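Local structure of Ctr9 protein (Myceliophthora thermophila, 6AF0) at residues N855-Q860 with I891-E896; I267-Y272 with T296-K301; I537-S542 with E552-A557; M701-M706 with S718-R723; R146-L151 with K179-A184. The protein probably binds the RNA polymerase II complex as the Ctr9 subunit of the Paf1 transcription elongation complex, its tetratricopeptide repeats forming an elongated helical scaffold. All coordinates share one frame; numbering follows the deposited sequence.

Contact 1: residues N855-Q860 with I891-E896; sequences NVAFVQ and IKILDE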
# COMPACT_ATOMS: atom_id res chain seq x y z
N ASN A 855 40.76 46.32 25.82
CA ASN A 855 41.14 44.98 25.39
C ASN A 855 42.37 44.94 24.49
O ASN A 855 43.22 44.11 24.71
CB ASN A 855 39.98 44.25 24.71
CG ASN A 855 38.88 43.92 25.67
OD1 ASN A 855 38.96 44.26 26.85
ND2 ASN A 855 37.84 43.28 25.17
N VAL A 856 42.45 45.81 23.49
CA VAL A 856 43.64 45.78 22.60
C VAL A 856 44.84 46.06 23.46
O VAL A 856 45.88 45.44 23.31
CB VAL A 856 43.65 46.77 21.40
CG1 VAL A 856 42.76 46.29 20.25
CG2 VAL A 856 43.27 48.17 21.84
N ALA A 857 44.67 46.97 24.40
CA ALA A 857 45.75 47.35 25.31
C ALA A 857 46.20 46.17 26.18
O ALA A 857 47.38 45.77 26.12
CB ALA A 857 45.29 48.49 26.18
N PHE A 858 45.27 45.61 26.96
CA PHE A 858 45.50 44.41 27.78
C PHE A 858 46.24 43.34 26.98
O PHE A 858 47.34 42.92 27.32
CB PHE A 858 44.17 43.86 28.29
CG PHE A 858 44.30 42.77 29.32
CD1 PHE A 858 44.40 43.08 30.67
CD2 PHE A 858 44.31 41.44 28.94
CE1 PHE A 858 44.52 42.07 31.62
CE2 PHE A 858 44.45 40.44 29.88
CZ PHE A 858 44.55 40.75 31.22
N VAL A 859 45.66 42.92 25.87
CA VAL A 859 46.31 41.90 25.07
C VAL A 859 47.75 42.29 24.74
O VAL A 859 48.65 41.46 24.78
CB VAL A 859 45.51 41.56 23.80
CG1 VAL A 859 46.28 40.55 22.94
CG2 VAL A 859 44.14 41.00 24.14
N GLN A 860 48.00 43.56 24.40
CA GLN A 860 49.35 43.98 23.99
C GLN A 860 50.32 43.84 25.14
O GLN A 860 51.46 43.44 24.96
CB GLN A 860 49.36 45.43 23.48
CG GLN A 860 48.79 45.57 22.08
CD GLN A 860 48.59 47.01 21.65
OE1 GLN A 860 48.23 47.88 22.46
NE2 GLN A 860 48.83 47.28 20.38
N ILE A 891 50.26 51.70 26.26
CA ILE A 891 50.44 52.77 27.27
C ILE A 891 49.59 54.00 26.91
O ILE A 891 48.96 54.60 27.78
CB ILE A 891 51.93 53.17 27.51
CG1 ILE A 891 52.57 53.80 26.27
CG2 ILE A 891 52.77 51.98 27.96
CD1 ILE A 891 52.66 55.31 26.30
N LYS A 892 49.56 54.35 25.62
CA LYS A 892 48.78 55.51 25.13
C LYS A 892 47.31 55.34 25.44
O LYS A 892 46.68 56.22 26.03
CB LYS A 892 48.94 55.69 23.63
CG LYS A 892 50.33 56.12 23.20
CD LYS A 892 50.46 56.16 21.69
CE LYS A 892 51.81 56.68 21.26
NZ LYS A 892 51.86 56.81 19.78
N ILE A 893 46.78 54.19 25.04
CA ILE A 893 45.36 53.89 25.18
C ILE A 893 44.95 53.89 26.64
O ILE A 893 43.98 54.52 27.02
CB ILE A 893 44.97 52.52 24.58
CG1 ILE A 893 45.59 52.30 23.20
CG2 ILE A 893 43.46 52.44 24.48
CD1 ILE A 893 45.19 51.01 22.51
N LEU A 894 45.70 53.17 27.46
CA LEU A 894 45.45 53.16 28.90
C LEU A 894 45.45 54.56 29.49
O LEU A 894 44.66 54.86 30.38
CB LEU A 894 46.50 52.35 29.65
CG LEU A 894 46.27 50.85 29.84
CD1 LEU A 894 46.54 50.13 28.55
CD2 LEU A 894 47.19 50.31 30.91
N ASP A 895 46.39 55.38 29.04
CA ASP A 895 46.56 56.71 29.61
C ASP A 895 45.34 57.55 29.31
O ASP A 895 44.79 58.19 30.20
CB ASP A 895 47.84 57.39 29.11
CG ASP A 895 49.07 57.01 29.92
OD1 ASP A 895 48.94 56.39 31.00
OD2 ASP A 895 50.18 57.36 29.48
N GLU A 896 44.89 57.50 28.06
CA GLU A 896 43.66 58.21 27.68
C GLU A 896 42.46 57.76 28.52
O GLU A 896 41.69 58.59 29.00
CB GLU A 896 43.36 58.11 26.17
CG GLU A 896 43.51 59.45 25.45
CD GLU A 896 43.03 59.45 24.01
OE1 GLU A 896 42.15 58.63 23.66
OE2 GLU A 896 43.52 60.29 23.20
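V856 and A857 on helix 850-869 face I893 and L894 on helix 877-899, and what passes between the two segments is almost wholly apolar packing. The local axes approach to 8.9 Å at an angle of 135°, so two helices that follow each other along the chain run antiparallel with a marked inclination. A857 and I893 are the residues whose CA atoms lie nearest across the interface, 6.6 Å apart, and each turns its CB toward the other helix.

Methyl-to-methyl contact comes first. The CG2 branch of V856 meets CD1 at the end of I893, 3.5 Å away, and the two side chains cross at about a right angle. I893 holds CG1 beside its own backbone N (chi1 -46°) and carries CD1 onward in an extended chain (chi2 -177°), which brings that terminal methyl across to the valine. Nearer the backbones, A857 CB faces I893 CB at 4.3 Å. L894 bends the end of its side chain toward the same alanine; the modelled separation there is too short to be trusted.

One polar side chain joins the packing. Q860 brings OE1 to 4.4 Å from I893 CD1, a loose van der Waals contact, while its side chain also packs on E889 and A890, a turn earlier on the partner helix.

Around this centre, helix 829-845 packs on V856 and Q860, and R913 of helix 907-934 touches L894. Consecutive antiparallel helices packed through apolar side chains are characteristic of an alpha-solenoid, here close to its C-terminal end.

Contact 2: residues I267-Y272 with T296-K301; sequences ILLGLY and TEYTQK
Two consecutive helices of the N-terminal half of the solenoid, 263-279 and 285-305, form an antiparallel hairpin whose inner face is lined by L269, G270, Y298 and T299. The local axes come within 7.7 Å at 149°, and the CA atoms of G270 and Y298 are only 5.0 Å apart. This close approach is consistent with the lack of a side chain at G270: Y298 CB rests 3.6 Å from G270 N.

From there the tyrosine ring passes L269, which supplies a CH-pi contact. CD2 of L269 stands over one ring face, 3.7 Å from the centroid and displaced toward the hydroxyl side, its nearest ring atom being CZ of Y298. E297 CD, of the preceding residue, lies over the opposite face, near the rim. The antiparallel hairpin is consistent with the tetratricopeptide-type alpha-solenoid of this protein.

On the other flank of G270, I267 starts away from the partner helix but bends back at CG1 (chi2 -56°), placing CD1 3.9 Å from T299 CG2. The threonine hydroxyl is turned to its own helix, where OG1 hydrogen-bonds A294 O beside a wider pi-type turn. F316 of helix 310-322 covers T299 further.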
# COMPACT_ATOMS: atom_id res chain seq x y z
N ILE A 267 -16.38 -28.19 -25.49
CA ILE A 267 -16.16 -27.26 -24.39
C ILE A 267 -14.68 -27.16 -24.07
O ILE A 267 -14.12 -26.05 -23.98
CB ILE A 267 -16.91 -27.69 -23.11
CG1 ILE A 267 -18.40 -27.67 -23.34
CG2 ILE A 267 -16.66 -26.70 -21.99
CD1 ILE A 267 -18.91 -26.32 -23.81
N LEU A 268 -14.07 -28.32 -23.90
CA LEU A 268 -12.69 -28.39 -23.47
C LEU A 268 -11.78 -27.65 -24.45
O LEU A 268 -10.86 -26.96 -24.03
CB LEU A 268 -12.29 -29.85 -23.32
CG LEU A 268 -13.00 -30.61 -22.21
CD1 LEU A 268 -12.63 -32.09 -22.21
CD2 LEU A 268 -12.64 -29.98 -20.89
N LEU A 269 -12.07 -27.76 -25.75
CA LEU A 269 -11.33 -27.07 -26.79
C LEU A 269 -11.57 -25.57 -26.72
O LEU A 269 -10.61 -24.80 -26.75
CB LEU A 269 -11.71 -27.59 -28.16
CG LEU A 269 -10.74 -27.35 -29.32
CD1 LEU A 269 -9.32 -27.78 -29.02
CD2 LEU A 269 -11.28 -28.15 -30.49
N GLY A 270 -12.82 -25.15 -26.59
CA GLY A 270 -13.13 -23.75 -26.26
C GLY A 270 -12.39 -23.24 -25.03
O GLY A 270 -12.01 -22.07 -24.95
N LEU A 271 -12.16 -24.10 -24.05
CA LEU A 271 -11.45 -23.66 -22.86
C LEU A 271 -9.98 -23.50 -23.15
O LEU A 271 -9.28 -22.70 -22.52
CB LEU A 271 -11.68 -24.59 -21.67
CG LEU A 271 -13.13 -24.68 -21.20
CD1 LEU A 271 -13.17 -25.69 -20.09
CD2 LEU A 271 -13.70 -23.34 -20.76
N TYR A 272 -9.50 -24.30 -24.09
CA TYR A 272 -8.10 -24.22 -24.51
C TYR A 272 -7.87 -22.86 -25.16
O TYR A 272 -6.93 -22.13 -24.82
CB TYR A 272 -7.74 -25.34 -25.48
CG TYR A 272 -6.42 -25.05 -26.16
CD1 TYR A 272 -5.23 -25.41 -25.57
CD2 TYR A 272 -6.36 -24.37 -27.37
CE1 TYR A 272 -4.03 -25.13 -26.17
CE2 TYR A 272 -5.15 -24.08 -27.96
CZ TYR A 272 -4.00 -24.45 -27.34
OH TYR A 272 -2.78 -24.18 -27.91
N THR A 296 -17.79 -18.84 -29.50
CA THR A 296 -18.88 -19.00 -30.48
C THR A 296 -18.91 -20.38 -31.11
O THR A 296 -19.97 -21.00 -31.21
CB THR A 296 -18.78 -18.08 -31.69
OG1 THR A 296 -18.75 -16.72 -31.26
CG2 THR A 296 -19.99 -18.30 -32.56
N GLU A 297 -17.76 -20.80 -31.61
CA GLU A 297 -17.65 -22.06 -32.28
C GLU A 297 -17.88 -23.15 -31.28
O GLU A 297 -18.89 -23.86 -31.34
CB GLU A 297 -16.26 -22.22 -32.88
CG GLU A 297 -16.17 -23.28 -33.95
CD GLU A 297 -14.85 -23.23 -34.69
OE1 GLU A 297 -14.24 -22.14 -34.75
OE2 GLU A 297 -14.41 -24.27 -35.24
N TYR A 298 -16.96 -23.26 -30.33
CA TYR A 298 -16.85 -24.48 -29.57
C TYR A 298 -17.83 -24.58 -28.42
O TYR A 298 -18.22 -25.66 -28.03
CB TYR A 298 -15.43 -24.66 -29.09
CG TYR A 298 -14.52 -25.03 -30.21
CD1 TYR A 298 -14.86 -26.08 -31.05
CD2 TYR A 298 -13.34 -24.35 -30.44
CE1 TYR A 298 -14.05 -26.44 -32.10
CE2 TYR A 298 -12.51 -24.73 -31.48
CZ TYR A 298 -12.88 -25.76 -32.31
OH TYR A 298 -12.05 -26.11 -33.36
N THR A 299 -18.23 -23.44 -27.90
CA THR A 299 -19.06 -23.47 -26.73
C THR A 299 -20.49 -23.44 -27.16
O THR A 299 -21.34 -24.09 -26.56
CB THR A 299 -18.75 -22.28 -25.81
OG1 THR A 299 -17.32 -22.16 -25.61
CG2 THR A 299 -19.45 -22.47 -24.48
N GLN A 300 -20.78 -22.65 -28.19
CA GLN A 300 -22.11 -22.66 -28.75
C GLN A 300 -22.40 -24.06 -29.30
O GLN A 300 -23.48 -24.60 -29.04
CB GLN A 300 -22.25 -21.59 -29.83
CG GLN A 300 -23.63 -21.57 -30.47
CD GLN A 300 -24.15 -20.17 -30.62
OE1 GLN A 300 -23.51 -19.33 -31.24
NE2 GLN A 300 -25.33 -19.92 -30.05
N LYS A 301 -21.44 -24.63 -30.03
CA LYS A 301 -21.65 -25.92 -30.68
C LYS A 301 -22.01 -26.90 -29.61
O LYS A 301 -23.02 -27.59 -29.70
CB LYS A 301 -20.40 -26.40 -31.43
CG LYS A 301 -20.67 -27.53 -32.44
CD LYS A 301 -19.74 -27.43 -33.65
CE LYS A 301 -20.06 -26.24 -34.57
NZ LYS A 301 -20.94 -26.62 -35.72

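Contact 3: residues I537-S542 with E552-A557; sequences IGCFYS and EFFQAA
This is a buried aromatic-on-glycine contact between helices 531-543 and 547-566, whose contacting segments lie in a tetratricopeptide-repeat region. Two phenylalanines of the second helix, F553 and F554, straddle the G538 backbone, with local axes 8.9 Å apart and nearly antiparallel at 165°. G538 CA lies 3.9 Å from F553 CB and also over one face of the F554 ring, whose CZ reaches the G538 carbonyl carbon.

I537, G538, Y541 and F554 fit the signature of the repeat: a leucine-like residue, a glycine and a tyrosine on one helix and a phenylalanine on the next. The F553 ring fills the gap between I537 and Y541. Over the centre of one of its faces sits I537 CG2, a CH-pi contact 3.8 Å from the centroid, because CG2 points opposite the isoleucine's backbone N. Y541 approaches through CE2, 3.4 Å from F553 CE1; the ring planes are inclined by 35°, so the pair is oblique.

C539 adds a sulfur-aromatic contact, its SG lying at the edge of the F554 ring, 5.5 Å from the centroid. Beyond the pair, helix 488-504 packs on I537 and Y541, and helix 573-591 on F554, while chains of other proteins pack against C539 and F554.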
# COMPACT_ATOMS: atom_id res chain seq x y z
N ILE A 537 3.84 20.94 -6.68
CA ILE A 537 5.20 20.67 -7.11
C ILE A 537 5.99 21.91 -6.76
O ILE A 537 7.05 21.81 -6.14
CB ILE A 537 5.29 20.36 -8.62
CG1 ILE A 537 4.56 19.06 -8.95
CG2 ILE A 537 6.75 20.23 -9.04
CD1 ILE A 537 4.51 18.72 -10.41
N GLY A 538 5.44 23.07 -7.11
CA GLY A 538 6.05 24.37 -6.77
C GLY A 538 6.39 24.49 -5.31
O GLY A 538 7.49 24.92 -4.96
N CYS A 539 5.44 24.07 -4.47
CA CYS A 539 5.55 24.05 -3.01
C CYS A 539 6.66 23.17 -2.49
O CYS A 539 7.34 23.53 -1.51
CB CYS A 539 4.24 23.55 -2.38
SG CYS A 539 2.81 24.64 -2.59
N PHE A 540 6.84 22.01 -3.13
CA PHE A 540 7.88 21.07 -2.69
C PHE A 540 9.23 21.57 -3.13
O PHE A 540 10.21 21.46 -2.39
CB PHE A 540 7.62 19.63 -3.17
CG PHE A 540 6.53 18.95 -2.41
CD1 PHE A 540 6.65 18.71 -1.04
CD2 PHE A 540 5.36 18.59 -3.03
CE1 PHE A 540 5.63 18.10 -0.32
CE2 PHE A 540 4.33 17.98 -2.33
CZ PHE A 540 4.46 17.73 -0.97
N TYR A 541 9.25 22.14 -4.32
CA TYR A 541 10.44 22.79 -4.80
C TYR A 541 10.81 23.94 -3.87
O TYR A 541 11.97 24.17 -3.59
CB TYR A 541 10.24 23.30 -6.22
CG TYR A 541 10.57 22.31 -7.31
CD1 TYR A 541 11.79 21.63 -7.32
CD2 TYR A 541 9.67 22.08 -8.36
CE1 TYR A 541 12.10 20.73 -8.33
CE2 TYR A 541 9.97 21.19 -9.38
CZ TYR A 541 11.19 20.53 -9.37
OH TYR A 541 11.47 19.65 -10.38
N SER A 542 9.80 24.66 -3.41
CA SER A 542 10.01 25.80 -2.53
C SER A 542 10.57 25.40 -1.16
O SER A 542 11.30 26.16 -0.55
CB SER A 542 8.70 26.60 -2.37
OG SER A 542 8.83 27.60 -1.38
N GLU A 552 8.61 29.37 -11.31
CA GLU A 552 8.20 29.04 -12.68
C GLU A 552 6.98 28.14 -12.66
O GLU A 552 6.05 28.30 -13.47
CB GLU A 552 9.36 28.39 -13.43
CG GLU A 552 10.61 29.25 -13.41
CD GLU A 552 11.70 28.79 -14.35
OE1 GLU A 552 11.94 27.56 -14.44
OE2 GLU A 552 12.32 29.69 -14.99
N PHE A 553 6.98 27.21 -11.70
CA PHE A 553 5.83 26.31 -11.50
C PHE A 553 4.57 27.03 -11.05
O PHE A 553 3.49 26.75 -11.55
CB PHE A 553 6.17 25.17 -10.54
CG PHE A 553 6.60 23.92 -11.24
CD1 PHE A 553 7.95 23.65 -11.43
CD2 PHE A 553 5.66 23.04 -11.76
CE1 PHE A 553 8.33 22.51 -12.09
CE2 PHE A 553 6.05 21.88 -12.41
CZ PHE A 553 7.39 21.62 -12.59
N PHE A 554 4.69 27.97 -10.12
CA PHE A 554 3.55 28.80 -9.76
C PHE A 554 3.01 29.60 -10.93
O PHE A 554 1.79 29.69 -11.11
CB PHE A 554 3.89 29.77 -8.63
CG PHE A 554 4.21 29.09 -7.34
CD1 PHE A 554 3.33 28.16 -6.80
CD2 PHE A 554 5.40 29.38 -6.66
CE1 PHE A 554 3.63 27.52 -5.62
CE2 PHE A 554 5.70 28.74 -5.48
CZ PHE A 554 4.81 27.81 -4.95
N GLN A 555 3.92 30.20 -11.72
CA GLN A 555 3.51 31.01 -12.85
C GLN A 555 2.79 30.12 -13.83
O GLN A 555 1.74 30.49 -14.35
CB GLN A 555 4.71 31.66 -13.53
CG GLN A 555 4.33 32.58 -14.69
CD GLN A 555 3.33 33.65 -14.29
OE1 GLN A 555 2.20 33.70 -14.79
NE2 GLN A 555 3.75 34.52 -13.36
N ALA A 556 3.35 28.94 -14.04
CA ALA A 556 2.77 27.94 -14.94
C ALA A 556 1.37 27.53 -14.49
O ALA A 556 0.48 27.29 -15.32
CB ALA A 556 3.67 26.72 -15.04
N ALA A 557 1.18 27.44 -13.18
CA ALA A 557 -0.12 27.13 -12.58
C ALA A 557 -1.15 28.21 -12.86
O ALA A 557 -2.31 27.92 -13.19
CB ALA A 557 0.03 26.96 -11.09

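Contact 4: residues M701-M706 with S718-R723; sequences MAAREM and SAAYNR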
# COMPACT_ATOMS: atom_id res chain seq x y z
N MET A 701 15.78 35.75 29.74
CA MET A 701 16.55 36.97 29.58
C MET A 701 16.36 37.86 30.78
O MET A 701 17.33 38.37 31.32
CB MET A 701 16.18 37.71 28.28
CG MET A 701 17.13 37.36 27.14
SD MET A 701 16.69 38.14 25.59
CE MET A 701 17.18 39.85 25.89
N ALA A 702 15.11 38.02 31.21
CA ALA A 702 14.79 38.87 32.36
C ALA A 702 15.42 38.35 33.64
O ALA A 702 15.68 39.11 34.58
CB ALA A 702 13.29 39.00 32.53
N ALA A 703 15.69 37.05 33.67
CA ALA A 703 16.11 36.37 34.89
C ALA A 703 17.62 36.15 35.06
O ALA A 703 18.05 35.84 36.16
CB ALA A 703 15.36 35.05 35.02
N ARG A 704 18.44 36.30 34.02
CA ARG A 704 19.90 36.30 34.25
C ARG A 704 20.38 37.60 34.89
O ARG A 704 21.40 37.63 35.58
CB ARG A 704 20.70 36.05 32.98
CG ARG A 704 22.21 36.18 33.23
CD ARG A 704 23.05 35.48 32.18
NE ARG A 704 24.47 35.38 32.56
CZ ARG A 704 25.39 34.69 31.88
NH1 ARG A 704 25.08 34.02 30.77
NH2 ARG A 704 26.64 34.66 32.31
N GLU A 705 19.67 38.68 34.63
CA GLU A 705 20.00 39.99 35.19
C GLU A 705 19.38 40.25 36.55
O GLU A 705 19.67 41.27 37.18
CB GLU A 705 19.54 41.09 34.24
CG GLU A 705 20.29 41.05 32.94
CD GLU A 705 20.18 42.34 32.14
OE1 GLU A 705 19.77 43.38 32.70
OE2 GLU A 705 20.50 42.32 30.94
N MET A 706 18.51 39.35 37.00
CA MET A 706 17.95 39.48 38.33
C MET A 706 19.06 39.54 39.39
O MET A 706 19.95 38.68 39.44
CB MET A 706 17.00 38.34 38.65
CG MET A 706 15.55 38.65 38.32
SD MET A 706 14.51 37.33 38.95
CE MET A 706 14.40 37.80 40.68
N SER A 718 16.02 31.80 40.62
CA SER A 718 16.01 30.38 40.30
C SER A 718 14.57 29.81 40.22
O SER A 718 14.32 28.78 39.61
CB SER A 718 16.83 29.58 41.30
OG SER A 718 17.15 28.32 40.75
N ALA A 719 13.62 30.48 40.87
CA ALA A 719 12.20 30.24 40.63
C ALA A 719 11.77 30.78 39.26
O ALA A 719 10.97 30.15 38.57
CB ALA A 719 11.36 30.88 41.73
N ALA A 720 12.29 31.95 38.88
CA ALA A 720 12.04 32.55 37.56
C ALA A 720 12.52 31.67 36.41
O ALA A 720 11.86 31.60 35.38
CB ALA A 720 12.69 33.92 37.45
N TYR A 721 13.66 31.01 36.59
CA TYR A 721 14.14 30.02 35.61
C TYR A 721 13.21 28.82 35.55
O TYR A 721 12.93 28.28 34.48
CB TYR A 721 15.55 29.54 35.93
CG TYR A 721 16.66 30.45 35.43
CD1 TYR A 721 16.57 31.84 35.54
CD2 TYR A 721 17.80 29.92 34.85
CE1 TYR A 721 17.59 32.66 35.09
CE2 TYR A 721 18.82 30.74 34.41
CZ TYR A 721 18.71 32.11 34.52
OH TYR A 721 19.72 32.93 34.07
N ASN A 722 12.73 28.41 36.72
CA ASN A 722 11.76 27.32 36.79
C ASN A 722 10.56 27.59 35.86
O ASN A 722 10.15 26.71 35.11
CB ASN A 722 11.30 27.12 38.23
CG ASN A 722 12.20 26.21 39.03
OD1 ASN A 722 11.74 25.57 39.96
ND2 ASN A 722 13.49 26.16 38.70
N ARG A 723 10.03 28.80 35.92
CA ARG A 723 8.90 29.19 35.07
C ARG A 723 9.23 29.15 33.59
O ARG A 723 8.41 28.70 32.79
CB ARG A 723 8.42 30.59 35.41
CG ARG A 723 7.74 30.65 36.75
CD ARG A 723 7.32 32.06 37.07
NE ARG A 723 6.73 32.12 38.40
CZ ARG A 723 6.46 33.24 39.05
NH1 ARG A 723 6.74 34.41 38.48
NH2 ARG A 723 5.93 33.19 40.27
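The Y721 ring offers its edge to the A703-R704 backbone: A703 CB lies near the ring plane, 3.3 Å from CE1, and the A703 carbonyl carbon is also in that plane. R704 N stands at the edge as well, so the contact with this segment is made along the rim. An aromatic side chain of another protein's chain packs against the Y721 side chain.

At the far end of the ring, Y721 OH comes 3.4 Å from R704 CB. This is a van der Waals approach; the hydroxyl's polar partner is E751 OE1, to which it hydrogen-bonds. R704, extended from CG to NE, carries its guanidinium on past the tyrosine, with the two planes 64° apart, and NH1 makes a salt bridge to E751 OE2. One carboxylate therefore ties the arginine and the tyrosine together, and its charge would be expected to polarise the phenol.

Beside the aromatic contact, the packing is small and apolar. A703 CB meets A720 CB at 3.8 Å. The extended chi2 of M706 (-172°) carries SD out to 4.1 Å from A720 CB, and the methionine also packs on K716 and R717.

E705 turns its CB away from helix 712-734 and forms a salt bridge with a basic side chain of another protein's chain. Helix 689-704 and the residues following it, M706 included, thus meet helix 712-734 at a partly buried junction, where the end of helix 739-752 supplies E751 and also D752, hydrogen-bonded to S718 OG.

Contact 5: residues R146-L151 with K179-A184; sequences RGVLIL and KSFEEA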
# COMPACT_ATOMS: atom_id res chain seq x y z
N ARG A 146 -19.73 -50.13 -8.04
CA ARG A 146 -19.19 -49.59 -6.80
C ARG A 146 -18.25 -48.44 -7.06
O ARG A 146 -18.36 -47.39 -6.44
CB ARG A 146 -18.44 -50.66 -6.02
CG ARG A 146 -19.34 -51.71 -5.42
CD ARG A 146 -20.38 -51.05 -4.53
NE ARG A 146 -19.81 -50.52 -3.30
CZ ARG A 146 -20.13 -50.95 -2.09
NH1 ARG A 146 -21.03 -51.92 -1.92
NH2 ARG A 146 -19.55 -50.39 -1.03
N GLY A 147 -17.32 -48.67 -7.96
CA GLY A 147 -16.40 -47.61 -8.33
C GLY A 147 -17.18 -46.37 -8.71
O GLY A 147 -17.02 -45.30 -8.09
N VAL A 148 -18.05 -46.53 -9.70
CA VAL A 148 -18.72 -45.38 -10.29
C VAL A 148 -19.49 -44.64 -9.21
O VAL A 148 -19.39 -43.42 -9.09
CB VAL A 148 -19.64 -45.80 -11.43
CG1 VAL A 148 -20.42 -44.61 -11.94
CG2 VAL A 148 -18.82 -46.40 -12.54
N LEU A 149 -20.22 -45.40 -8.41
CA LEU A 149 -21.05 -44.83 -7.37
C LEU A 149 -20.17 -44.00 -6.48
O LEU A 149 -20.46 -42.86 -6.18
CB LEU A 149 -21.71 -45.94 -6.55
CG LEU A 149 -22.67 -45.52 -5.43
CD1 LEU A 149 -24.04 -45.22 -5.99
CD2 LEU A 149 -22.75 -46.62 -4.40
N ILE A 150 -19.08 -44.59 -6.05
CA ILE A 150 -18.24 -43.93 -5.09
C ILE A 150 -17.75 -42.61 -5.69
O ILE A 150 -17.78 -41.58 -5.02
CB ILE A 150 -17.09 -44.84 -4.62
CG1 ILE A 150 -17.66 -46.07 -3.88
CG2 ILE A 150 -16.13 -44.09 -3.70
CD1 ILE A 150 -16.62 -47.09 -3.48
N LEU A 151 -17.36 -42.64 -6.95
CA LEU A 151 -16.95 -41.40 -7.65
C LEU A 151 -18.05 -40.34 -7.63
O LEU A 151 -17.84 -39.21 -7.18
CB LEU A 151 -16.59 -41.68 -9.11
CG LEU A 151 -15.25 -42.38 -9.43
CD1 LEU A 151 -15.15 -42.56 -10.93
CD2 LEU A 151 -14.02 -41.66 -8.89
N LYS A 179 -9.86 -49.04 -5.56
CA LYS A 179 -9.75 -50.47 -5.23
C LYS A 179 -10.87 -51.34 -5.86
O LYS A 179 -10.66 -52.50 -6.21
CB LYS A 179 -9.74 -50.65 -3.71
CG LYS A 179 -8.83 -51.76 -3.22
CD LYS A 179 -7.43 -51.22 -2.99
CE LYS A 179 -6.56 -52.21 -2.25
NZ LYS A 179 -5.17 -51.70 -2.22
N SER A 180 -12.05 -50.77 -5.98
CA SER A 180 -13.16 -51.45 -6.62
C SER A 180 -12.92 -51.53 -8.10
O SER A 180 -13.23 -52.54 -8.73
CB SER A 180 -14.46 -50.70 -6.36
OG SER A 180 -14.69 -50.58 -4.96
N PHE A 181 -12.40 -50.44 -8.67
CA PHE A 181 -12.08 -50.43 -10.09
C PHE A 181 -10.94 -51.40 -10.37
O PHE A 181 -10.96 -52.11 -11.38
CB PHE A 181 -11.70 -49.03 -10.57
CG PHE A 181 -12.88 -48.13 -10.81
CD1 PHE A 181 -13.88 -48.48 -11.69
CD2 PHE A 181 -12.96 -46.89 -10.18
CE1 PHE A 181 -14.96 -47.64 -11.90
CE2 PHE A 181 -14.02 -46.04 -10.39
CZ PHE A 181 -15.02 -46.42 -11.26
N GLU A 182 -9.95 -51.43 -9.47
CA GLU A 182 -8.82 -52.36 -9.58
C GLU A 182 -9.23 -53.83 -9.43
O GLU A 182 -8.68 -54.73 -10.09
CB GLU A 182 -7.70 -52.00 -8.61
CG GLU A 182 -6.50 -51.39 -9.34
CD GLU A 182 -5.55 -50.66 -8.42
OE1 GLU A 182 -5.66 -50.80 -7.18
OE2 GLU A 182 -4.69 -49.92 -8.95
N GLU A 183 -10.23 -54.07 -8.59
CA GLU A 183 -10.82 -55.39 -8.47
C GLU A 183 -11.50 -55.82 -9.79
O GLU A 183 -11.28 -56.95 -10.24
CB GLU A 183 -11.79 -55.43 -7.28
CG GLU A 183 -12.78 -56.58 -7.27
CD GLU A 183 -12.14 -57.94 -7.05
OE1 GLU A 183 -12.52 -58.60 -6.05
OE2 GLU A 183 -11.28 -58.36 -7.85
N ALA A 184 -12.29 -54.93 -10.39
CA ALA A 184 -12.93 -55.16 -11.71
C ALA A 184 -11.91 -55.47 -12.82
O ALA A 184 -12.19 -56.24 -13.75
CB ALA A 184 -13.76 -53.96 -12.13
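F181 of helix 168-188 reaches across to G147 and its neighbours on helix 140-155. Its CB does not point at the partner helix, but with CG opposite its own carbonyl carbon (chi1 -79°) the ring end comes nearer, over the glycine. CD2 comes to 4.0 Å from G147 CA, CE1 lies 3.8 Å from the same CA, and CE2 is closer still. The CA of G147 stands over one ring face, a CH-pi contact 3.7 Å from the centroid and 22° off the normal. At the tip, CZ touches the G147 carbonyl carbon and lies 4.0 Å from V148 CG2. L151 takes the edge, with CD1 3.7 Å from F181 CE2.

Beside the ring, S180 CB lies 3.9 Å from G147 N, and its OG, hydrogen-bonded to N176 O in its own helix, packs on R146 CB.

W93 and L96 of helix 82-101 pack on V148, and L144 also touches the phenylalanine. The local axes lie 8.6 Å apart at 159°. A phenylalanine seated on a glycine backbone between consecutive antiparallel helices recalls tetratricopeptide packing, consistent with F181 lying in a tetratricopeptide-repeat region.

Overall arrangement
All five contacts join consecutive helices, yet no helix serves in two of them, so they sample separate places along one elongated solenoid. Contacts 5 and 2 lie near each other, centres 31 Å apart, and contacts 4 and 1 are similarly close at 36 Å, while contacts 1 and 5 are 121 Å apart. Contacts 1, 2, 3 and 5 are buried; contact 4 is only partly so. Glycine meets an aromatic residue in contacts 2, 3 and 5, whereas alanines take the central place in contacts 1 and 4. Contact 3 is the most aromatic, contact 1 mainly aliphatic, and contact 4 alone adds a carboxylate shared by two facing side chains.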